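Local atomic coordinates of glutathione S-transferase domain (Xanthobacter autotrophicus, PDB entry 4HZ2), a protein that binds glutathione and probably catalyses its transfer to electrophilic substrates. Residues 185-190 / 204-209; 38-43 / 179-184; 164-169 / 200-205. One frame throughout, in Å; residues are numbered along the deposited sequence. Where two conformers were deposited one is given.

Contact 1 (185-190 / 204-209); sequences AYTHRA and LAWVDR
Trp206 meets Thr187 at the edge of its indole, near the ring plane, with the ring atom CZ3 4.1 Å from the methyl CG2 of Thr187. The imidazole of His188 has CG of Arg189 3.5 Å above one face, over its centre, and is stacked with Phe184; its CB, not the ring, touches the partner helix, 3.9 Å from CG1 of Val207. Threonine suits its place because its two branches do different work. With OG1 beside the backbone N (chi1 -54°), the hydroxyl bonds back to Leu183 O in its own helix, and CG2 is left to face Trp206 and Val207, whose CG2 lies 4.1 Å away. Valine, branched close to the backbone, serves both neighbours: one methyl for Thr187 and one for His188. The polar ends have partners of their own, Trp206 NE1 on Asp180 and His188 on Phe184 O and Ile219 N, so what passes between the segments is apolar packing. Here a type I turn from Thr187 to Ala190 lies beside helix 201-211, and the neighbouring Tyr186 touches bound glutathione, all within the all-helical C-terminal domain of the glutathione transferase fold.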
loop_
_atom_site.group_PDB
_atom_site.type_symbol
_atom_site.label_atom_id
_atom_site.label_comp_id
_atom_site.label_asym_id
_atom_site.label_seq_id
_atom_site.Cartn_x
_atom_site.Cartn_y
_atom_site.Cartn_z
ATOM N N ALA B 185 3.768 4.722 13.321
ATOM C CA ALA B 185 4.917 3.813 13.338
ATOM C C ALA B 185 6.220 4.529 12.982
ATOM O O ALA B 185 7.191 4.454 13.728
ATOM C CB ALA B 185 4.657 2.632 12.391
ATOM N N TYR B 186 6.260 5.191 11.826
ATOM C CA TYR B 186 7.455 5.955 11.456
ATOM C C TYR B 186 7.383 7.434 11.797
ATOM O O TYR B 186 8.417 8.059 12.039
ATOM C CB TYR B 186 7.780 5.769 9.966
ATOM C CG TYR B 186 8.281 4.371 9.688
ATOM C CD1 TYR B 186 9.597 4.006 9.979
ATOM C CD2 TYR B 186 7.435 3.417 9.152
ATOM C CE1 TYR B 186 10.072 2.730 9.705
ATOM C CE2 TYR B 186 7.892 2.138 8.889
ATOM C CZ TYR B 186 9.206 1.805 9.178
ATOM O OH TYR B 186 9.658 0.528 8.918
ATOM N N THR B 187 6.175 8.005 11.818
ATOM C CA THR B 187 6.080 9.459 12.036
ATOM C C THR B 187 6.614 9.821 13.409
ATOM O O THR B 187 7.234 10.896 13.573
ATOM C CB THR B 187 4.649 10.007 11.831
ATOM O OG1 THR B 187 4.177 9.619 10.533
ATOM C CG2 THR B 187 4.635 11.541 11.889
ATOM N N HIS B 188 6.393 8.969 14.412
ATOM C CA HIS B 188 6.871 9.322 15.771
ATOM C C HIS B 188 8.390 9.407 15.851
ATOM O O HIS B 188 8.930 10.043 16.750
ATOM C CB HIS B 188 6.268 8.451 16.894
ATOM C CG HIS B 188 6.953 7.134 17.136
ATOM N ND1 HIS B 188 6.796 6.042 16.296
ATOM C CD2 HIS B 188 7.712 6.703 18.180
ATOM C CE1 HIS B 188 7.447 5.001 16.808
ATOM N NE2 HIS B 188 8.022 5.379 17.944
ATOM N N ARG B 189 9.071 8.801 14.877
ATOM C CA ARG B 189 10.521 8.822 14.838
ATOM C C ARG B 189 11.008 9.669 13.646
ATOM O O ARG B 189 12.116 9.482 13.148
ATOM C CB ARG B 189 11.074 7.389 14.762
ATOM C CG ARG B 189 10.651 6.485 15.935
ATOM C CD ARG B 189 10.969 7.059 17.305
ATOM N NE ARG B 189 12.386 7.381 17.391
ATOM C CZ ARG B 189 12.899 8.508 17.890
ATOM N NH1 ARG B 189 12.124 9.439 18.435
ATOM N NH2 ARG B 189 14.215 8.696 17.876
ATOM N N ALA B 190 10.194 10.613 13.198
ATOM C CA ALA B 190 10.506 11.371 11.983
ATOM C C ALA B 190 11.809 12.176 12.116
ATOM O O ALA B 190 12.463 12.482 11.107
ATOM C CB ALA B 190 9.339 12.288 11.641
ATOM N N LEU B 204 2.531 17.023 15.177
ATOM C CA LEU B 204 3.265 16.860 16.443
ATOM C C LEU B 204 2.275 16.597 17.574
ATOM O O LEU B 204 2.488 15.702 18.416
ATOM C CB LEU B 204 4.131 18.080 16.754
ATOM C CG LEU B 204 4.939 18.085 18.051
ATOM C CD1 LEU B 204 5.846 16.869 18.083
ATOM C CD2 LEU B 204 5.747 19.381 18.193
ATOM N N ALA B 205 1.168 17.346 17.574
ATOM C CA ALA B 205 0.161 17.226 18.626
ATOM C C ALA B 205 -0.501 15.850 18.558
ATOM O O ALA B 205 -0.846 15.239 19.598
ATOM C CB ALA B 205 -0.860 18.356 18.532
ATOM N N TRP B 206 -0.663 15.344 17.343
ATOM C CA TRP B 206 -1.275 14.032 17.146
ATOM C C TRP B 206 -0.292 12.950 17.610
ATOM O O TRP B 206 -0.693 11.999 18.310
ATOM C CB TRP B 206 -1.664 13.856 15.668
ATOM C CG TRP B 206 -1.912 12.473 15.239
ATOM C CD1 TRP B 206 -3.084 11.776 15.346
ATOM C CD2 TRP B 206 -0.982 11.629 14.556
ATOM N NE1 TRP B 206 -2.921 10.499 14.797
ATOM C CE2 TRP B 206 -1.641 10.392 14.301
ATOM C CE3 TRP B 206 0.350 11.784 14.153
ATOM C CZ2 TRP B 206 -0.999 9.314 13.645
ATOM C CZ3 TRP B 206 0.997 10.714 13.496
ATOM C CH2 TRP B 206 0.320 9.493 13.247
ATOM N N VAL B 207 0.992 13.098 17.269
ATOM C CA VAL B 207 1.995 12.158 17.766
ATOM C C VAL B 207 1.914 12.061 19.302
ATOM O O VAL B 207 1.860 10.956 19.862
ATOM C CB VAL B 207 3.435 12.504 17.321
ATOM C CG1 VAL B 207 4.458 11.704 18.146
ATOM C CG2 VAL B 207 3.608 12.284 15.813
ATOM N N ASP B 208 1.823 13.203 19.986
ATOM C CA ASP B 208 1.755 13.181 21.453
ATOM C C ASP B 208 0.480 12.508 21.968
ATOM O O ASP B 208 0.502 11.787 22.978
ATOM C CB ASP B 208 1.897 14.585 22.044
ATOM C CG ASP B 208 3.281 15.188 21.793
ATOM O OD1 ASP B 208 4.251 14.427 21.593
ATOM O OD2 ASP B 208 3.404 16.436 21.791
ATOM N N ARG B 209 -0.637 12.761 21.287
ATOM C CA ARG B 209 -1.950 12.200 21.635
ATOM C C ARG B 209 -1.914 10.688 21.502
ATOM O O ARG B 209 -2.390 9.950 22.379
ATOM C CB ARG B 209 -2.987 12.813 20.662
ATOM C CG ARG B 209 -4.450 12.538 20.862
ATOM C CD ARG B 209 -5.218 13.320 19.794
ATOM N NE ARG B 209 -4.974 14.757 19.915
ATOM C CZ ARG B 209 -4.591 15.573 18.934
ATOM N NH1 ARG B 209 -4.432 15.151 17.681
ATOM N NH2 ARG B 209 -4.394 16.858 19.211
#

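Contact 2 (38-43 / 179-184); sequences AQILSL and ADLALF
Helices 38-43 and 179-184 run roughly antiparallel but clearly inclined, their directions 144° apart and their axes approaching to 11.4 Å, with Gln39 and Leu181 the nearest pair at 8.3 Å between their CA atoms. At that spacing the backbones stay well apart, and a long side chain has to span the gap. Leu181 does so: its CG lies beside the backbone N (chi1 -61°), and the branch beyond reaches the other helix. Its CD1 does most of the touching. It meets CD1 of Leu43 tip to tip at 3.7 Å, while Ile40 comes across at about a right angle, its CG1 anti to the backbone N (chi1 -164°) carrying CD1 to 3.9 Å from the same methyl. Leucine and isoleucine suit these positions because their terminal methyls can meet in the gap with no polar group to satisfy. This is a seam between the two domains of the glutathione transferase fold: residues 38-43 close the first helix of the thioredoxin-like N-terminal domain, whose first turn holds the glutathione-binding Asn33, just after Ser31, which also binds glutathione. Leu181 belongs to a central helix of the C-terminal domain. Near the start of that helix Thr177 OG1 accepts from Ala179 N, and Asp180 OD2 accepts from Thr177 N. Gln39 borders the apolar patch with its aliphatic part, CG standing 4.5 Å from CD2 of Leu181. Its amide is engaged at both ends by the loop that also supplies Ile216 to Leu181: NE2 donates to Gly215 O, and OE1 accepts from Asn217 N.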
loop_
_atom_site.group_PDB
_atom_site.type_symbol
_atom_site.label_atom_id
_atom_site.label_comp_id
_atom_site.label_asym_id
_atom_site.label_seq_id
_atom_site.Cartn_x
_atom_site.Cartn_y
_atom_site.Cartn_z
ATOM N N ALA B 38 3.955 -5.847 16.419
ATOM C CA ALA B 38 4.066 -6.038 17.866
ATOM C C ALA B 38 3.012 -5.205 18.608
ATOM O O ALA B 38 2.385 -5.677 19.586
ATOM C CB ALA B 38 5.469 -5.714 18.367
ATOM N N GLN B 39 2.829 -3.961 18.171
ATOM C CA GLN B 39 1.929 -3.078 18.872
ATOM C C GLN B 39 0.480 -3.547 18.808
ATOM O O GLN B 39 -0.230 -3.507 19.827
ATOM C CB GLN B 39 2.038 -1.660 18.281
ATOM C CG GLN B 39 1.201 -0.610 18.994
ATOM C CD GLN B 39 1.688 -0.360 20.423
ATOM O OE1 GLN B 39 2.605 0.463 20.679
ATOM N NE2 GLN B 39 1.084 -1.062 21.362
ATOM N N ILE B 40 0.004 -3.984 17.633
ATOM C CA ILE B 40 -1.390 -4.447 17.579
ATOM C C ILE B 40 -1.568 -5.783 18.322
ATOM O O ILE B 40 -2.613 -6.018 18.924
ATOM C CB ILE B 40 -1.923 -4.557 16.130
ATOM C CG1 ILE B 40 -3.440 -4.645 16.118
ATOM C CG2 ILE B 40 -1.251 -5.696 15.373
ATOM C CD1 ILE B 40 -4.122 -3.408 16.675
ATOM N N LEU B 41 -0.564 -6.654 18.284
ATOM C CA LEU B 41 -0.646 -7.900 19.084
ATOM C C LEU B 41 -0.750 -7.613 20.585
ATOM O O LEU B 41 -1.559 -8.216 21.315
ATOM C CB LEU B 41 0.537 -8.826 18.790
ATOM C CG LEU B 41 0.507 -9.438 17.397
ATOM C CD1 LEU B 41 1.703 -10.347 17.169
ATOM C CD2 LEU B 41 -0.780 -10.223 17.205
ATOM N N SER B 42 0.053 -6.672 21.056
ATOM C CA SER B 42 0.015 -6.337 22.470
ATOM C C SER B 42 -1.315 -5.658 22.829
ATOM O O SER B 42 -1.903 -5.980 23.871
ATOM C CB SER B 42 1.239 -5.502 22.896
ATOM O OG SER B 42 1.188 -4.168 22.417
ATOM N N LEU B 43 -1.805 -4.755 21.969
ATOM C CA LEU B 43 -3.076 -4.051 22.216
ATOM C C LEU B 43 -4.266 -5.014 22.268
ATOM O O LEU B 43 -5.260 -4.774 22.966
ATOM C CB LEU B 43 -3.333 -2.974 21.143
ATOM C CG LEU B 43 -2.440 -1.744 21.285
ATOM C CD1 LEU B 43 -2.514 -0.890 20.023
ATOM C CD2 LEU B 43 -2.871 -0.945 22.519
ATOM N N ALA B 179 -5.523 3.189 11.580
ATOM C CA ALA B 179 -4.953 4.220 10.702
ATOM C C ALA B 179 -3.938 5.065 11.484
ATOM O O ALA B 179 -2.831 5.328 10.987
ATOM C CB ALA B 179 -6.049 5.083 10.121
ATOM N N ASP B 180 -4.289 5.476 12.714
ATOM C CA ASP B 180 -3.325 6.227 13.525
ATOM C C ASP B 180 -2.079 5.389 13.798
ATOM O O ASP B 180 -0.959 5.884 13.726
ATOM C CB ASP B 180 -3.929 6.748 14.831
ATOM C CG ASP B 180 -5.197 7.531 14.601
ATOM O OD1 ASP B 180 -5.138 8.740 14.215
ATOM O OD2 ASP B 180 -6.283 6.938 14.718
ATOM N N LEU B 181 -2.260 4.113 14.157
ATOM C CA LEU B 181 -1.103 3.252 14.418
ATOM C C LEU B 181 -0.181 3.153 13.186
ATOM O O LEU B 181 1.039 3.290 13.319
ATOM C CB LEU B 181 -1.538 1.839 14.857
ATOM C CG LEU B 181 -2.358 1.704 16.147
ATOM C CD1 LEU B 181 -2.629 0.233 16.508
ATOM C CD2 LEU B 181 -1.643 2.415 17.299
ATOM N N ALA B 182 -0.773 2.931 12.003
ATOM C CA ALA B 182 0.013 2.735 10.800
ATOM C C ALA B 182 0.891 3.950 10.492
ATOM O O ALA B 182 2.039 3.789 10.091
ATOM C CB ALA B 182 -0.848 2.388 9.585
ATOM N N LEU B 183 0.348 5.159 10.670
ATOM C CA LEU B 183 1.116 6.379 10.361
ATOM C C LEU B 183 1.993 6.821 11.537
ATOM O O LEU B 183 2.991 7.539 11.342
ATOM C CB LEU B 183 0.201 7.503 9.854
ATOM C CG LEU B 183 -0.193 7.251 8.377
ATOM C CD1 LEU B 183 -1.562 7.803 8.018
ATOM C CD2 LEU B 183 0.874 7.728 7.395
ATOM N N PHE B 184 1.652 6.372 12.746
ATOM C CA PHE B 184 2.463 6.693 13.915
ATOM C C PHE B 184 3.800 5.946 13.865
ATOM O O PHE B 184 4.839 6.471 14.292
ATOM C CB PHE B 184 1.699 6.368 15.188
ATOM C CG PHE B 184 2.439 6.677 16.461
ATOM C CD1 PHE B 184 2.280 7.912 17.086
ATOM C CD2 PHE B 184 3.278 5.712 17.067
ATOM C CE1 PHE B 184 2.910 8.178 18.288
ATOM C CE2 PHE B 184 3.909 5.985 18.268
ATOM C CZ PHE B 184 3.736 7.227 18.869
#

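Contact 3 (164-169 / 200-205); sequences HLAGEP and WPAVLA
Leu165 and Ala202 meet CB to CB, 4.0 Å apart, where the C-terminal part of helix 144-165 comes up against the start of helix 201-211. The alanine methyl is directed at backbone more than at side chain: Ala202 CB lies 3.6 Å from the carbonyl carbon of Leu165 and 3.5 Å from the amide N of Ala166, resting against the peptide bond that joins them. A small residue suits a place where the chains come so near, the CA atoms of Ala166 and Ala202 being 5.1 Å apart. Ala166 adds its own methyl, with CB 4.2 Å from that of Ala202. Leu165 continues past the alanine: chi1 of -72° sets CG beside its backbone N, and CD1 arrives 4.4 Å from CG2 of Val203, although the first bond of the valine side chain points away from Leu165. Farther back along helix 144-165, the carboxylate of Glu162 accepts from the amides of Ala202 and Val203, two N-H groups of the first turn after the N-cap residue Trp200. Between the segments themselves no direct hydrogen bond forms. A water joins them instead, donating to Leu165 O at 3.0 Å and to Ala202 O at 2.8 Å. Two carbonyl oxygens cannot bond to each other, so the water supplies both protons; the contact thus combines close apolar packing with one solvent bridge between backbone acceptors.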
loop_
_atom_site.group_PDB
_atom_site.type_symbol
_atom_site.label_atom_id
_atom_site.label_comp_id
_atom_site.label_asym_id
_atom_site.label_seq_id
_atom_site.Cartn_x
_atom_site.Cartn_y
_atom_site.Cartn_z
ATOM N N HIS B 164 -5.223 17.407 7.613
ATOM C CA HIS B 164 -6.321 16.695 8.213
ATOM C C HIS B 164 -6.335 16.924 9.737
ATOM O O HIS B 164 -7.379 17.203 10.328
ATOM C CB HIS B 164 -6.190 15.186 7.943
ATOM C CG HIS B 164 -7.225 14.382 8.669
ATOM N ND1 HIS B 164 -8.416 13.989 8.082
ATOM C CD2 HIS B 164 -7.281 13.961 9.960
ATOM C CE1 HIS B 164 -9.152 13.348 8.979
ATOM N NE2 HIS B 164 -8.495 13.339 10.129
ATOM N N LEU B 165 -5.172 16.781 10.372
ATOM C CA LEU B 165 -5.085 16.787 11.838
ATOM C C LEU B 165 -5.217 18.191 12.455
ATOM O O LEU B 165 -5.372 18.347 13.667
ATOM C CB LEU B 165 -3.767 16.146 12.275
ATOM C CG LEU B 165 -3.785 14.600 12.060
ATOM C CD1 LEU B 165 -2.386 13.991 12.093
ATOM C CD2 LEU B 165 -4.683 13.834 13.040
ATOM N N ALA B 166 -5.153 19.219 11.613
ATOM C CA ALA B 166 -5.441 20.587 12.069
ATOM C C ALA B 166 -6.932 20.741 12.407
ATOM O O ALA B 166 -7.316 21.578 13.245
ATOM C CB ALA B 166 -5.013 21.604 11.006
ATOM N N GLY B 167 -7.767 19.948 11.735
ATOM C CA GLY B 167 -9.213 19.986 11.935
ATOM C C GLY B 167 -9.847 18.851 12.755
ATOM O O GLY B 167 -10.942 19.036 13.317
ATOM N N GLU B 168 -9.186 17.690 12.846
ATOM C CA GLU B 168 -9.703 16.588 13.661
ATOM C C GLU B 168 -8.523 15.960 14.399
ATOM O O GLU B 168 -7.454 15.835 13.830
ATOM C CB GLU B 168 -10.339 15.516 12.780
ATOM C CG GLU B 168 -11.634 15.921 12.088
ATOM C CD GLU B 168 -12.779 16.196 13.055
ATOM O OE1 GLU B 168 -12.716 15.752 14.237
ATOM O OE2 GLU B 168 -13.777 16.854 12.622
ATOM N N PRO B 169 -8.702 15.560 15.669
ATOM C CA PRO B 169 -7.558 15.029 16.433
ATOM C C PRO B 169 -7.130 13.605 16.064
ATOM O O PRO B 169 -6.005 13.207 16.413
ATOM C CB PRO B 169 -8.063 15.070 17.886
ATOM C CG PRO B 169 -9.565 15.013 17.767
ATOM C CD PRO B 169 -9.855 15.855 16.544
ATOM N N TRP B 200 5.258 20.890 11.645
ATOM C CA TRP B 200 3.928 20.329 11.390
ATOM C C TRP B 200 3.230 20.184 12.736
ATOM O O TRP B 200 3.077 19.072 13.253
ATOM C CB TRP B 200 4.024 18.946 10.701
ATOM C CG TRP B 200 4.555 19.038 9.272
ATOM C CD1 TRP B 200 3.815 19.232 8.143
ATOM C CD2 TRP B 200 5.930 18.952 8.845
ATOM N NE1 TRP B 200 4.638 19.278 7.029
ATOM C CE2 TRP B 200 5.938 19.098 7.430
ATOM C CE3 TRP B 200 7.154 18.762 9.514
ATOM C CZ2 TRP B 200 7.128 19.067 6.670
ATOM C CZ3 TRP B 200 8.342 18.713 8.751
ATOM C CH2 TRP B 200 8.311 18.867 7.337
ATOM N N PRO B 201 2.801 21.305 13.314
ATOM C CA PRO B 201 2.385 21.291 14.704
ATOM C C PRO B 201 1.168 20.421 14.977
ATOM O O PRO B 201 1.049 19.900 16.086
ATOM C CB PRO B 201 2.102 22.783 15.020
ATOM C CG PRO B 201 2.022 23.466 13.692
ATOM C CD PRO B 201 2.877 22.664 12.748
ATOM N N ALA B 202 0.241 20.314 14.022
ATOM C CA ALA B 202 -0.929 19.436 14.206
ATOM C C ALA B 202 -0.476 17.973 14.187
ATOM O O ALA B 202 -1.000 17.148 14.940
ATOM C CB ALA B 202 -2.012 19.683 13.161
ATOM N N VAL B 203 0.482 17.639 13.329
ATOM C CA VAL B 203 1.065 16.288 13.356
ATOM C C VAL B 203 1.780 16.038 14.688
ATOM O O VAL B 203 1.633 14.967 15.285
ATOM C CB VAL B 203 2.019 16.027 12.168
ATOM C CG1 VAL B 203 2.599 14.626 12.263
ATOM C CG2 VAL B 203 1.256 16.219 10.853
ATOM N N LEU B 204 2.531 17.023 15.177
ATOM C CA LEU B 204 3.265 16.860 16.443
ATOM C C LEU B 204 2.275 16.597 17.574
ATOM O O LEU B 204 2.488 15.702 18.416
ATOM C CB LEU B 204 4.131 18.080 16.754
ATOM C CG LEU B 204 4.939 18.085 18.051
ATOM C CD1 LEU B 204 5.846 16.869 18.083
ATOM C CD2 LEU B 204 5.747 19.381 18.193
ATOM N N ALA B 205 1.168 17.346 17.574
ATOM C CA ALA B 205 0.161 17.226 18.626
ATOM C C ALA B 205 -0.501 15.850 18.558
ATOM O O ALA B 205 -0.846 15.239 19.598
ATOM C CB ALA B 205 -0.860 18.356 18.532
HETATM O O HOH W 1 -3.617 17.342 15.914
#

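In the fold
From the N terminus, contact 2 opens first, on helix 32-43, and closes the longest loop when the chain returns in helix 178-187, tying the N-terminal domain to the C-terminal one. Contact 3 opens before that, on the C-terminal part of helix 144-165, and closes on helix 201-211, so contacts 2 and 3 cross. Contact 1 opens directly after contact 2 has closed, the two following in series along helix 178-187, and it closes the short connection from that helix to helix 201-211. Its second segment overlaps that of contact 3 at Leu204 and Ala205. Helix 201-211 therefore packs on two successive helices, and Trp206 of contact 1 also touches Leu165 and Pro169 of contact 3.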